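Local coordinates for protein adenosine kinase (Trypanosoma brucei brucei, PDB 4N09) that probably phosphorylates adenosine to AMP at the expense of ATP, a magnesium-dependent step of purine salvage carried out by a PfkB-family kinase, at residues A23-E28 / E55-V60; G49-I54 / A125-I130; V284-L289 / T328-I333. One frame throughout, in Å; residues are numbered along the deposited sequence.

Interaction 1 (A23-E28 / E55-V60); sequences AHVSDE and EKMPNV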
loop_
_atom_site.group_PDB
_atom_site.type_symbol
_atom_site.label_atom_id
_atom_site.label_comp_id
_atom_site.label_asym_id
_atom_site.label_seq_id
_atom_site.Cartn_x
_atom_site.Cartn_y
_atom_site.Cartn_z
ATOM N N ALA A 23 -8.239 16.997 -7.445
ATOM C CA ALA A 23 -8.542 18.427 -7.540
ATOM C C ALA A 23 -8.499 19.134 -6.202
ATOM O O ALA A 23 -8.779 18.527 -5.148
ATOM C CB ALA A 23 -9.913 18.612 -8.124
ATOM N N HIS A 24 -8.153 20.423 -6.248
ATOM C CA HIS A 24 -8.144 21.264 -5.048
ATOM C C HIS A 24 -9.560 21.691 -4.662
ATOM O O HIS A 24 -10.382 21.962 -5.526
ATOM C CB HIS A 24 -7.271 22.484 -5.249
ATOM C CG HIS A 24 -5.832 22.162 -5.387
ATOM N ND1 HIS A 24 -5.257 21.836 -6.588
ATOM C CD2 HIS A 24 -4.839 22.129 -4.475
ATOM C CE1 HIS A 24 -3.967 21.595 -6.416
ATOM N NE2 HIS A 24 -3.687 21.774 -5.141
ATOM N N VAL A 25 -9.804 21.801 -3.356
ATOM C CA VAL A 25 -11.145 21.787 -2.842
ATOM C C VAL A 25 -11.166 22.490 -1.479
ATOM O O VAL A 25 -10.175 22.595 -0.819
ATOM C CB VAL A 25 -11.592 20.302 -2.803
ATOM C CG1 VAL A 25 -12.217 19.925 -1.495
ATOM C CG2 VAL A 25 -12.490 19.964 -3.981
ATOM N N SER A 26 -12.301 23.049 -1.105
ATOM C CA SER A 26 -12.452 23.724 0.196
ATOM C C SER A 26 -12.874 22.720 1.255
ATOM O O SER A 26 -13.320 21.630 0.920
ATOM C CB SER A 26 -13.524 24.822 0.095
ATOM O OG SER A 26 -14.811 24.265 -0.160
ATOM N N ASP A 27 -12.872 23.148 2.513
ATOM C CA ASP A 27 -13.430 22.343 3.606
ATOM C C ASP A 27 -14.937 22.153 3.518
ATOM O O ASP A 27 -15.466 21.125 3.877
ATOM C CB ASP A 27 -13.078 22.952 4.956
ATOM C CG ASP A 27 -11.582 23.013 5.188
ATOM O OD1 ASP A 27 -10.845 22.178 4.611
ATOM O OD2 ASP A 27 -11.120 23.908 5.927
ATOM N N GLU A 28 -15.623 23.172 3.046
ATOM C CA GLU A 28 -17.040 23.113 2.820
ATOM C C GLU A 28 -17.390 21.910 1.888
ATOM O O GLU A 28 -18.376 21.211 2.102
ATOM C CB GLU A 28 -17.536 24.506 2.356
ATOM C CG GLU A 28 -17.627 25.522 3.531
ATOM C CD GLU A 28 -16.246 26.054 3.985
ATOM O OE1 GLU A 28 -15.972 26.141 5.214
ATOM O OE2 GLU A 28 -15.409 26.387 3.100
ATOM N N GLU A 55 -14.794 16.339 -11.536
ATOM C CA GLU A 55 -14.444 16.441 -12.947
ATOM C C GLU A 55 -14.803 17.823 -13.553
ATOM O O GLU A 55 -14.119 18.294 -14.455
ATOM C CB GLU A 55 -15.079 15.283 -13.719
ATOM C CG GLU A 55 -14.409 13.947 -13.400
ATOM C CD GLU A 55 -15.133 12.740 -13.957
ATOM O OE1 GLU A 55 -15.188 12.576 -15.184
ATOM O OE2 GLU A 55 -15.641 11.934 -13.172
ATOM N N LYS A 56 -15.851 18.475 -13.035
ATOM C CA LYS A 56 -16.242 19.847 -13.452
ATOM C C LYS A 56 -15.243 20.941 -13.001
ATOM O O LYS A 56 -15.294 22.064 -13.497
ATOM C CB LYS A 56 -17.660 20.206 -12.959
ATOM N N MET A 57 -14.330 20.627 -12.090
ATOM C CA MET A 57 -13.395 21.640 -11.597
ATOM C C MET A 57 -12.212 21.850 -12.514
ATOM O O MET A 57 -11.935 21.027 -13.400
ATOM C CB MET A 57 -12.884 21.260 -10.238
ATOM C CG MET A 57 -14.018 21.075 -9.275
ATOM S SD MET A 57 -13.521 21.002 -7.580
ATOM C CE MET A 57 -15.067 21.443 -6.757
ATOM N N PRO A 58 -11.530 22.983 -12.333
ATOM C CA PRO A 58 -10.395 23.294 -13.231
ATOM C C PRO A 58 -9.089 22.676 -12.775
ATOM O O PRO A 58 -8.815 22.644 -11.588
ATOM C CB PRO A 58 -10.316 24.844 -13.187
ATOM C CG PRO A 58 -10.923 25.220 -11.865
ATOM C CD PRO A 58 -11.968 24.164 -11.555
ATOM N N ASN A 59 -8.294 22.223 -13.732
ATOM C CA ASN A 59 -7.014 21.576 -13.470
ATOM C C ASN A 59 -7.160 20.214 -12.785
ATOM O O ASN A 59 -6.238 19.767 -12.105
ATOM C CB ASN A 59 -6.066 22.487 -12.654
ATOM C CG ASN A 59 -5.928 23.885 -13.225
ATOM O OD1 ASN A 59 -5.881 24.844 -12.461
ATOM N ND2 ASN A 59 -5.864 24.015 -14.551
ATOM N N VAL A 60 -8.318 19.578 -12.922
ATOM C CA VAL A 60 -8.445 18.198 -12.488
ATOM C C VAL A 60 -7.516 17.309 -13.291
ATOM O O VAL A 60 -7.382 17.455 -14.490
ATOM C CB VAL A 60 -9.831 17.613 -12.634
ATOM C CG1 VAL A 60 -10.711 18.295 -11.627
ATOM C CG2 VAL A 60 -10.360 17.778 -14.043
#
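At the margin of the small five-stranded sheet, the lid of ribokinase-like folds, Ala23 near the end of strand 18-24 meets Val60 and Met57 of the loop that leads from helix 50-55 into strand 61-64. The loop turns back through a type II beta turn from Met57 to Val60, in which Asn59 takes positive phi (68°), and this sets the CA atoms of Ala23 and Val60 5.0 Å apart, just before strand 61-64, which runs antiparallel to strand 18-24, begins. Ala23 directs its methyl at the loop, and Ala23 CB touches Val60 CG1 at 3.6 Å. Met57 comes in from the other end of the turn. Its CG lies beside the backbone N and anti to the carbonyl carbon (chi1 -57°), and beyond CG the chain runs out extended, which carries the thioether along to Val25. There Met57 SD sits 3.9 Å from Val25 CG2, the two side chains crossing at about a right angle, while the methyl Met57 CE lies 4.1 Å from the same Val25 CG2. Met57 SD also passes 3.9 Å from His24 O. On the sheet side, the backbone of Ala23 pairs with Val128 and Ile130 of strand 124-131, and both Ala23 and Val60 lean on Ile54 of helix 50-55. No hydrogen bond joins the two segments: the turn and the strand end meet through a small apolar patch of methyl groups and one thioether, near the surface of the lid.

Interaction 2 (G49-I54 / A125-I130); sequences GIFDDI and ACAVCI. With ADN (adenosine), chain E.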
loop_
_atom_site.group_PDB
_atom_site.type_symbol
_atom_site.label_atom_id
_atom_site.label_comp_id
_atom_site.label_asym_id
_atom_site.label_seq_id
_atom_site.Cartn_x
_atom_site.Cartn_y
_atom_site.Cartn_z
ATOM N N GLY A 49 -22.374 11.561 -6.705
ATOM C CA GLY A 49 -22.159 12.765 -7.521
ATOM C C GLY A 49 -20.790 13.402 -7.375
ATOM O O GLY A 49 -20.446 14.324 -8.133
ATOM N N ILE A 50 -19.996 12.904 -6.423
ATOM C CA ILE A 50 -18.679 13.480 -6.161
ATOM C C ILE A 50 -17.717 13.454 -7.354
ATOM O O ILE A 50 -16.960 14.392 -7.550
ATOM C CB ILE A 50 -17.994 12.829 -4.951
ATOM C CG1 ILE A 50 -16.851 13.726 -4.452
ATOM C CG2 ILE A 50 -17.522 11.408 -5.273
ATOM C CD1 ILE A 50 -16.254 13.311 -3.123
ATOM N N PHE A 51 -17.770 12.412 -8.165
ATOM C CA PHE A 51 -16.921 12.365 -9.342
ATOM C C PHE A 51 -17.329 13.422 -10.379
ATOM O O PHE A 51 -16.465 14.094 -10.935
ATOM C CB PHE A 51 -16.862 10.944 -9.943
ATOM C CG PHE A 51 -15.969 9.998 -9.164
ATOM C CD1 PHE A 51 -14.601 9.998 -9.370
ATOM C CD2 PHE A 51 -16.487 9.141 -8.193
ATOM C CE1 PHE A 51 -13.765 9.147 -8.646
ATOM C CE2 PHE A 51 -15.658 8.300 -7.467
ATOM C CZ PHE A 51 -14.294 8.298 -7.694
ATOM N N ASP A 52 -18.627 13.575 -10.643
ATOM C CA ASP A 52 -19.088 14.637 -11.555
ATOM C C ASP A 52 -18.694 16.015 -11.036
ATOM O O ASP A 52 -18.249 16.873 -11.801
ATOM C CB ASP A 52 -20.600 14.593 -11.740
ATOM C CG ASP A 52 -21.063 13.358 -12.490
ATOM O OD1 ASP A 52 -20.326 12.856 -13.375
ATOM O OD2 ASP A 52 -22.174 12.882 -12.177
ATOM N N ASP A 53 -18.840 16.205 -9.736
ATOM C CA ASP A 53 -18.484 17.462 -9.133
ATOM C C ASP A 53 -16.991 17.757 -9.329
ATOM O O ASP A 53 -16.619 18.850 -9.727
ATOM C CB ASP A 53 -18.860 17.429 -7.658
ATOM C CG ASP A 53 -19.065 18.800 -7.070
ATOM O OD1 ASP A 53 -18.297 19.728 -7.408
ATOM O OD2 ASP A 53 -19.980 18.939 -6.231
ATOM N N ILE A 54 -16.126 16.794 -9.027
ATOM C CA ILE A 54 -14.674 16.991 -9.196
ATOM C C ILE A 54 -14.275 17.177 -10.652
ATOM O O ILE A 54 -13.501 18.063 -10.964
ATOM C CB ILE A 54 -13.852 15.814 -8.618
ATOM C CG1 ILE A 54 -14.080 15.725 -7.112
ATOM C CG2 ILE A 54 -12.383 15.984 -8.966
ATOM C CD1 ILE A 54 -12.838 15.616 -6.273
ATOM N N ALA A 125 -11.546 3.878 -9.759
ATOM C CA ALA A 125 -11.062 5.223 -9.687
ATOM C C ALA A 125 -11.169 5.718 -8.267
ATOM O O ALA A 125 -12.045 5.292 -7.537
ATOM C CB ALA A 125 -11.845 6.127 -10.636
ATOM N N CYS A 126 -10.293 6.650 -7.901
ATOM C CA CYS A 126 -10.304 7.230 -6.575
ATOM C C CYS A 126 -10.400 8.748 -6.667
ATOM O O CYS A 126 -9.593 9.400 -7.341
ATOM C CB CYS A 126 -9.018 6.859 -5.851
ATOM S SG CYS A 126 -9.034 7.325 -4.105
ATOM N N ALA A 127 -11.392 9.316 -6.004
ATOM C CA ALA A 127 -11.522 10.762 -5.958
ATOM C C ALA A 127 -10.567 11.301 -4.914
ATOM O O ALA A 127 -10.632 10.913 -3.758
ATOM C CB ALA A 127 -12.954 11.141 -5.615
ATOM N N VAL A 128 -9.657 12.168 -5.319
ATOM C CA VAL A 128 -8.719 12.711 -4.367
ATOM C C VAL A 128 -8.887 14.194 -4.214
ATOM O O VAL A 128 -8.674 14.975 -5.135
ATOM C CB VAL A 128 -7.252 12.189 -4.509
ATOM C CG1 VAL A 128 -7.055 11.196 -5.653
ATOM C CG2 VAL A 128 -6.208 13.290 -4.510
ATOM N N CYS A 129 -9.277 14.574 -3.008
ATOM C CA CYS A 129 -9.636 15.940 -2.687
ATOM C C CYS A 129 -8.533 16.638 -1.936
ATOM O O CYS A 129 -8.252 16.306 -0.791
ATOM C CB CYS A 129 -10.890 15.938 -1.832
ATOM S SG CYS A 129 -12.174 14.955 -2.565
ATOM N N ILE A 130 -7.923 17.620 -2.588
ATOM C CA ILE A 130 -6.786 18.295 -2.013
ATOM C C ILE A 130 -7.265 19.516 -1.237
ATOM O O ILE A 130 -8.035 20.334 -1.729
ATOM C CB ILE A 130 -5.756 18.708 -3.095
ATOM C CG1 ILE A 130 -5.397 17.520 -3.973
ATOM C CG2 ILE A 130 -4.467 19.229 -2.459
ATOM C CD1 ILE A 130 -4.693 17.897 -5.267
HETATM O "O5'" ADN E . -1.933 6.124 -0.708
HETATM C "C5'" ADN E . -2.957 6.793 -1.443
HETATM C "C4'" ADN E . -3.481 5.882 -2.523
HETATM O "O4'" ADN E . -4.525 5.104 -1.969
HETATM C "C3'" ADN E . -4.115 6.579 -3.697
HETATM O "O3'" ADN E . -3.153 6.481 -4.733
HETATM C "C2'" ADN E . -5.384 5.791 -4.005
HETATM O "O2'" ADN E . -5.565 5.362 -5.384
HETATM C "C1'" ADN E . -5.231 4.597 -3.089
HETATM N N9 ADN E . -6.442 4.010 -2.527
HETATM C C8 ADN E . -7.339 4.651 -1.758
HETATM N N7 ADN E . -8.333 3.834 -1.336
HETATM C C5 ADN E . -8.008 2.645 -1.864
HETATM C C6 ADN E . -8.627 1.337 -1.823
HETATM N N6 ADN E . -9.754 1.157 -1.130
HETATM N N1 ADN E . -7.988 0.368 -2.487
HETATM C C2 ADN E . -6.829 0.564 -3.167
HETATM N N3 ADN E . -6.209 1.740 -3.250
HETATM C C4 ADN E . -6.758 2.762 -2.621
#
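A chi1 of -77° swings the ring of Phe51 from the flank of helix 50-55 down onto strand 124-131 at Ala125 and Ala127. Ala127 CB lies over one face of that ring in a CH-pi contact, 4.1 Å from the centroid and 28° off the normal, and Phe51 CE1 reaches Ala125 CB at 4.1 Å. One turn further along the helix, Ile54 CD1 packs on Cys129 SG at 3.8 Å; Ile50 CD1 approaches the same sulfur more loosely, at 4.4 Å. Helix and strand axes pass 9.4 Å apart at 56°, close enough for the small alanine and cysteine side chains to receive the larger phenylalanine and isoleucines. The side chain of Cys129 also touches Phe29 and Leu30 of helix 27-32, so that helix shares this layer. Cys126 points to the other side of the strand, away from the helix; Cys126 SG lies 3.9 Å from C8 of adenosine, a van der Waals contact, and Asp20, on the neighbouring strand, hydrogen-bonds the nucleoside. Strand 124-131 thus has two apolar sides with different tasks. One is a buried apolar seam with the outer helix, made of one CH-pi contact and van der Waals packing with no hydrogen bond across it, and the other forms part of the wall of the adenosine pocket.

Interaction 3 (V284-L289 / T328-I333); sequences VPVPQL and TAQEVI. With ADP (adenosine-5'-diphosphate), chain F.
The loop 284-289 runs in extended conformation past the last turns of helix 318-333, Leu289 and Gln330 having the nearest CA atoms at 8.1 Å, a separation spanned by side chains. Gln330 does most of this. A chi1 of -71° turns its chain away from its own carbonyl, and the extended remainder carries the amide out to the loop. Gln330 NE2 donates a nearly straight hydrogen bond to Pro287 O (2.9 Å, 172°), lying in the carbonyl plane, and the oxygen in turn sits in the plane of the amide. The same nitrogen gives a weak hydrogen bond to N3 of the ADP adenine, 3.4 Å from Gln330 NE2. Pro287 CB rests 3.8 Å from Gln330 OE1. Further along, Leu289 and Ile333 lie alongside one another, pointing opposite ways, Leu289 CD2 to Ile333 CD1 measuring 4.0 Å. Both methyls serve the base: Ile333 CD1 lies 3.4 Å from ADP C4, against the face of the adenine, and Leu289 CD2 lies 3.8 Å from ADP C2. Val286 CG1 sits 3.8 Å from the ribose O2' of ADP. Gln291 and Asn225 are among the polar residues completing the site. One N-H goes to the loop carbonyl and the other, weakly, to N3, which probably settles which way the amide is turned and relates the loop to the nucleotide, while aliphatic groups supply the adenine with an apolar bed.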
loop_
_atom_site.group_PDB
_atom_site.type_symbol
_atom_site.label_atom_id
_atom_site.label_comp_id
_atom_site.label_asym_id
_atom_site.label_seq_id
_atom_site.Cartn_x
_atom_site.Cartn_y
_atom_site.Cartn_z
ATOM N N VAL A 284 13.487 4.056 14.821
ATOM C CA VAL A 284 14.360 4.449 13.738
ATOM C C VAL A 284 14.044 5.893 13.437
ATOM O O VAL A 284 12.948 6.216 13.016
ATOM C CB VAL A 284 14.121 3.576 12.485
ATOM C CG1 VAL A 284 15.077 3.927 11.365
ATOM C CG2 VAL A 284 14.283 2.117 12.832
ATOM N N PRO A 285 14.981 6.789 13.700
ATOM C CA PRO A 285 14.608 8.196 13.550
ATOM C C PRO A 285 14.332 8.562 12.107
ATOM O O PRO A 285 14.907 7.972 11.202
ATOM C CB PRO A 285 15.833 8.979 14.049
ATOM C CG PRO A 285 16.801 7.990 14.539
ATOM C CD PRO A 285 16.257 6.595 14.384
ATOM N N VAL A 286 13.467 9.549 11.931
ATOM C CA VAL A 286 13.171 10.106 10.635
ATOM C C VAL A 286 14.052 11.318 10.436
ATOM O O VAL A 286 13.947 12.260 11.190
ATOM C CB VAL A 286 11.700 10.572 10.566
ATOM C CG1 VAL A 286 11.418 11.318 9.274
ATOM C CG2 VAL A 286 10.765 9.394 10.702
ATOM N N PRO A 287 14.875 11.339 9.387
ATOM C CA PRO A 287 15.744 12.498 9.161
ATOM C C PRO A 287 14.958 13.812 9.127
ATOM O O PRO A 287 13.900 13.876 8.491
ATOM C CB PRO A 287 16.328 12.224 7.781
ATOM C CG PRO A 287 16.212 10.766 7.580
ATOM C CD PRO A 287 14.975 10.348 8.303
ATOM N N GLN A 288 15.496 14.860 9.757
ATOM C CA GLN A 288 14.818 16.168 9.768
ATOM C C GLN A 288 14.664 16.675 8.330
ATOM O O GLN A 288 15.508 16.434 7.478
ATOM C CB GLN A 288 15.503 17.206 10.688
ATOM C CG GLN A 288 16.392 18.254 10.023
ATOM C CD GLN A 288 15.647 19.383 9.272
ATOM O OE1 GLN A 288 14.558 19.830 9.662
ATOM N NE2 GLN A 288 16.284 19.887 8.206
ATOM N N LEU A 289 13.544 17.339 8.066
ATOM C CA LEU A 289 13.266 17.888 6.746
ATOM C C LEU A 289 12.518 19.214 6.930
ATOM O O LEU A 289 11.553 19.254 7.675
ATOM C CB LEU A 289 12.433 16.865 5.945
ATOM C CG LEU A 289 11.919 17.317 4.589
ATOM C CD1 LEU A 289 13.040 17.511 3.588
ATOM C CD2 LEU A 289 10.902 16.338 4.069
ATOM N N THR A 328 12.641 7.057 0.675
ATOM C CA THR A 328 11.703 7.145 -0.445
ATOM C C THR A 328 10.529 8.022 -0.121
ATOM O O THR A 328 10.036 8.748 -0.995
ATOM C CB THR A 328 11.187 5.773 -0.939
ATOM O OG1 THR A 328 10.626 5.031 0.143
ATOM C CG2 THR A 328 12.318 5.005 -1.551
ATOM N N ALA A 329 10.027 7.912 1.108
ATOM C CA ALA A 329 8.852 8.676 1.516
ATOM C C ALA A 329 9.165 10.142 1.496
ATOM O O ALA A 329 8.338 10.936 1.068
ATOM C CB ALA A 329 8.400 8.271 2.892
ATOM N N GLN A 330 10.377 10.489 1.904
ATOM C CA GLN A 330 10.789 11.875 1.907
ATOM C C GLN A 330 11.049 12.437 0.498
ATOM O O GLN A 330 10.910 13.626 0.274
ATOM C CB GLN A 330 11.982 12.087 2.841
ATOM C CG GLN A 330 11.558 11.970 4.293
ATOM C CD GLN A 330 12.601 12.458 5.263
ATOM O OE1 GLN A 330 13.775 12.563 4.937
ATOM N NE2 GLN A 330 12.181 12.743 6.469
ATOM N N GLU A 331 11.384 11.616 -0.470
ATOM C CA GLU A 331 11.412 12.114 -1.854
ATOM C C GLU A 331 10.020 12.461 -2.385
ATOM O O GLU A 331 9.840 13.498 -3.009
ATOM C CB GLU A 331 12.092 11.109 -2.786
ATOM C CG GLU A 331 13.606 11.008 -2.540
ATOM C CD GLU A 331 14.460 12.131 -3.208
ATOM O OE1 GLU A 331 15.720 12.017 -3.366
ATOM O OE2 GLU A 331 13.878 13.167 -3.587
ATOM N N VAL A 332 9.041 11.599 -2.143
ATOM C CA VAL A 332 7.690 11.783 -2.704
ATOM C C VAL A 332 6.946 12.953 -2.109
ATOM O O VAL A 332 6.150 13.613 -2.797
ATOM C CB VAL A 332 6.816 10.511 -2.437
ATOM C CG1 VAL A 332 5.351 10.642 -2.829
ATOM C CG2 VAL A 332 7.388 9.378 -3.218
ATOM N N ILE A 333 7.134 13.182 -0.825
ATOM C CA ILE A 333 6.372 14.234 -0.208
ATOM C C ILE A 333 6.870 15.614 -0.671
ATOM O O ILE A 333 6.171 16.610 -0.481
ATOM C CB ILE A 333 6.303 14.122 1.332
ATOM C CG1 ILE A 333 7.679 14.224 1.967
ATOM C CG2 ILE A 333 5.620 12.837 1.718
ATOM C CD1 ILE A 333 7.669 14.071 3.477
HETATM P PB ADP F . 1.007 7.673 5.946
HETATM O O1B ADP F . 0.484 6.230 6.050
HETATM O O2B ADP F . 1.176 8.225 4.530
HETATM O O3B ADP F . 0.331 8.697 6.849
HETATM P PA ADP F . 3.233 8.447 7.569
HETATM O O1A ADP F . 2.501 9.786 7.463
HETATM O O2A ADP F . 3.470 7.785 8.928
HETATM O O3A ADP F . 2.491 7.430 6.567
HETATM O "O5'" ADP F . 4.674 8.671 6.873
HETATM C "C5'" ADP F . 5.418 7.636 6.274
HETATM C "C4'" ADP F . 6.821 8.138 6.287
HETATM O "O4'" ADP F . 6.891 9.271 5.439
HETATM C "C3'" ADP F . 7.287 8.580 7.671
HETATM O "O3'" ADP F . 7.792 7.490 8.453
HETATM C "C2'" ADP F . 8.325 9.598 7.280
HETATM O "O2'" ADP F . 9.511 8.944 6.923
HETATM C "C1'" ADP F . 7.797 10.215 6.008
HETATM N N9 ADP F . 7.064 11.480 6.317
HETATM C C8 ADP F . 5.729 11.590 6.385
HETATM N N7 ADP F . 5.388 12.856 6.677
HETATM C C5 ADP F . 6.506 13.574 6.792
HETATM C C6 ADP F . 6.834 14.974 7.078
HETATM N N6 ADP F . 5.843 15.860 7.289
HETATM N N1 ADP F . 8.135 15.342 7.130
HETATM C C2 ADP F . 9.118 14.461 6.910
HETATM N N3 ADP F . 8.860 13.182 6.629
HETATM C C4 ADP F . 7.607 12.677 6.559
#

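Interactions 1 and 2 are neighbours in the lid, their centres about 8 Å apart, and their segments alternate along the chain. Strands 18-24 and 124-131 lie side by side in the five-stranded sheet, paired by backbone hydrogen bonds, so the two contacts share one sheet, and helix 50-55 with the loop after it supplies the outer layer of both. Interaction 3 comes later in sequence and lies apart, about 28 and 29 Å from their centres, where the loop following strand 280-284 of the nine-stranded sheet meets helix 318-333. The three therefore mark the two parts of the kinase: a lid whose inner side borders adenosine, and a large domain that holds ADP.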